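Rho guanine nucleotide exchange factor 3 (Mus musculus, PDB 2Z0Q) acts as a guanine nucleotide exchange factor that activates the small GTPases RhoA and RhoB through its DH-PH module. Local coordinates at residues Y163-R168 against A187-Q192. Sequence-based numbering, arbitrary orientation.
Sequences YPLLLR and AINIIQ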
loop_
_atom_site.group_PDB
_atom_site.type_symbol
_atom_site.label_atom_id
_atom_site.label_comp_id
_atom_site.label_asym_id
_atom_site.label_seq_id
_atom_site.Cartn_x
_atom_site.Cartn_y
_atom_site.Cartn_z
ATOM N N TYR A 163 15.850 0.006 0.153
ATOM C CA TYR A 163 17.213 0.262 -0.323
ATOM C C TYR A 163 18.179 0.764 0.777
ATOM O O TYR A 163 19.328 0.349 0.831
ATOM C CB TYR A 163 17.221 1.245 -1.512
ATOM C CG TYR A 163 16.979 0.592 -2.865
ATOM C CD1 TYR A 163 17.786 -0.466 -3.305
ATOM C CD2 TYR A 163 15.961 1.038 -3.711
ATOM C CE1 TYR A 163 17.588 -1.061 -4.535
ATOM C CE2 TYR A 163 15.757 0.458 -4.930
ATOM C CZ TYR A 163 16.570 -0.602 -5.349
ATOM O OH TYR A 163 16.353 -1.217 -6.568
ATOM N N PRO A 164 17.723 1.689 1.655
ATOM C CA PRO A 164 18.655 2.151 2.688
ATOM C C PRO A 164 19.220 0.954 3.515
ATOM O O PRO A 164 20.425 0.873 3.773
ATOM C CB PRO A 164 17.795 3.104 3.534
ATOM C CG PRO A 164 16.851 3.688 2.529
ATOM C CD PRO A 164 16.467 2.449 1.679
ATOM N N LEU A 165 18.335 0.048 3.908
ATOM C CA LEU A 165 18.730 -1.124 4.697
ATOM C C LEU A 165 19.748 -1.984 3.927
ATOM O O LEU A 165 20.771 -2.402 4.467
ATOM C CB LEU A 165 17.465 -1.961 5.015
ATOM C CG LEU A 165 17.628 -3.290 5.777
ATOM C CD1 LEU A 165 16.226 -3.721 6.364
ATOM C CD2 LEU A 165 18.165 -4.358 4.866
ATOM N N LEU A 166 19.456 -2.222 2.653
ATOM C CA LEU A 166 20.324 -3.070 1.833
ATOM C C LEU A 166 21.682 -2.440 1.557
ATOM O O LEU A 166 22.709 -3.122 1.616
ATOM C CB LEU A 166 19.630 -3.382 0.499
ATOM C CG LEU A 166 18.349 -4.182 0.511
ATOM C CD1 LEU A 166 17.668 -4.104 -0.927
ATOM C CD2 LEU A 166 18.714 -5.634 0.873
ATOM N N LEU A 167 21.696 -1.140 1.230
ATOM C CA LEU A 167 22.972 -0.489 0.971
ATOM C C LEU A 167 23.752 -0.315 2.285
ATOM O O LEU A 167 24.960 -0.365 2.277
ATOM C CB LEU A 167 22.766 0.885 0.317
ATOM C CG LEU A 167 21.984 0.818 -0.992
ATOM C CD1 LEU A 167 22.089 2.199 -1.716
ATOM C CD2 LEU A 167 22.522 -0.298 -1.882
ATOM N N ARG A 168 23.057 -0.091 3.411
ATOM C CA ARG A 168 23.785 0.054 4.660
ATOM C C ARG A 168 24.429 -1.292 5.099
ATOM O O ARG A 168 25.455 -1.312 5.772
ATOM C CB ARG A 168 22.862 0.636 5.778
ATOM C CG ARG A 168 23.680 1.125 6.946
ATOM C CD ARG A 168 22.823 1.813 8.016
ATOM N NE ARG A 168 22.086 2.958 7.499
ATOM C CZ ARG A 168 20.770 2.987 7.252
ATOM N NH1 ARG A 168 19.983 1.928 7.454
ATOM N NH2 ARG A 168 20.219 4.120 6.823
ATOM N N ALA A 187 24.682 7.335 -1.442
ATOM C CA ALA A 187 23.528 6.674 -1.992
ATOM C C ALA A 187 22.432 6.482 -0.949
ATOM O O ALA A 187 21.252 6.647 -1.249
ATOM C CB ALA A 187 23.957 5.308 -2.594
ATOM N N ILE A 188 22.836 6.080 0.244
ATOM C CA ILE A 188 21.867 5.861 1.303
ATOM C C ILE A 188 21.156 7.180 1.614
ATOM O O ILE A 188 19.926 7.239 1.665
ATOM C CB ILE A 188 22.567 5.327 2.564
ATOM C CG1 ILE A 188 23.058 3.893 2.316
ATOM C CG2 ILE A 188 21.585 5.340 3.750
ATOM C CD1 ILE A 188 24.109 3.444 3.299
ATOM N N ASN A 189 21.915 8.248 1.800
ATOM C CA ASN A 189 21.290 9.563 2.127
ATOM C C ASN A 189 20.344 10.035 1.054
ATOM O O ASN A 189 19.236 10.547 1.332
ATOM C CB ASN A 189 22.337 10.659 2.294
ATOM C CG ASN A 189 21.770 11.906 2.964
ATOM O OD1 ASN A 189 21.596 11.918 4.180
ATOM N ND2 ASN A 189 21.450 12.952 2.174
ATOM N N ILE A 190 20.766 9.899 -0.187
ATOM C CA ILE A 190 19.926 10.355 -1.291
ATOM C C ILE A 190 18.599 9.559 -1.359
ATOM O O ILE A 190 17.533 10.138 -1.534
ATOM C CB ILE A 190 20.667 10.214 -2.612
ATOM C CG1 ILE A 190 21.889 11.132 -2.601
ATOM C CG2 ILE A 190 19.718 10.525 -3.798
ATOM C CD1 ILE A 190 21.608 12.619 -2.428
ATOM N N ILE A 191 18.682 8.241 -1.205
ATOM C CA ILE A 191 17.477 7.422 -1.255
ATOM C C ILE A 191 16.603 7.726 -0.029
ATOM O O ILE A 191 15.382 7.739 -0.144
ATOM C CB ILE A 191 17.837 5.907 -1.363
ATOM C CG1 ILE A 191 18.436 5.649 -2.747
ATOM C CG2 ILE A 191 16.571 5.023 -1.277
ATOM C CD1 ILE A 191 19.114 4.272 -2.840
ATOM N N GLN A 192 17.209 7.985 1.125
ATOM C CA GLN A 192 16.362 8.329 2.262
ATOM C C GLN A 192 15.525 9.568 1.939
ATOM O O GLN A 192 14.335 9.644 2.316
ATOM C CB GLN A 192 17.192 8.572 3.506
ATOM C CG GLN A 192 17.803 7.267 4.032
ATOM C CD GLN A 192 18.732 7.505 5.187
ATOM O OE1 GLN A 192 19.696 8.260 5.058
ATOM N NE2 GLN A 192 18.442 6.880 6.330
HETATM O O HOH W 1 21.733 6.609 6.884
#
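A187 sets its CB against CD1 of L167, 3.7 Å away, and L102 from a nearby loop touches the same alanine. One residue on, I188 pushes its CG1-CD1 arm across to the facing helix: CG1 lies 3.6 Å from L167 CB, and CD1 ends over the backbone N and CA of R168. With chi1 at -70° CG1 lies beside the backbone N, and CG2, anti to that N, is turned to R168 NH2 at 3.6 Å. Cutting I188 back to an alanine is likely to open a gap beside L167 CB and leave the R168 guanidinium without the methyl it rests against. A turn later, I191 packs CD1 3.8 Å from L167 CD1 and against Y163 CB, while CG2 touches both Y163 CB and P164 CD; the Y163 ring leads away, its OH hydrogen-bonded to E31. Q192 lies at the exposed border, its CG sliding past P164 CG at 4.0 Å. Its NE2 sits 3.3 Å from R168 NH2, at the guanidinium edge with the two planes 54° apart, but both are donors and do not bond; a water accepts from NH2 (2.9 Å) and donates to Q192 OE1 instead. With axes 9.1 Å apart and 174° between their directions, the segments form an antiparallel helix pair, joining helix 155-172 to the long helix 180-213 within the elongated helical bundle of the DH domain.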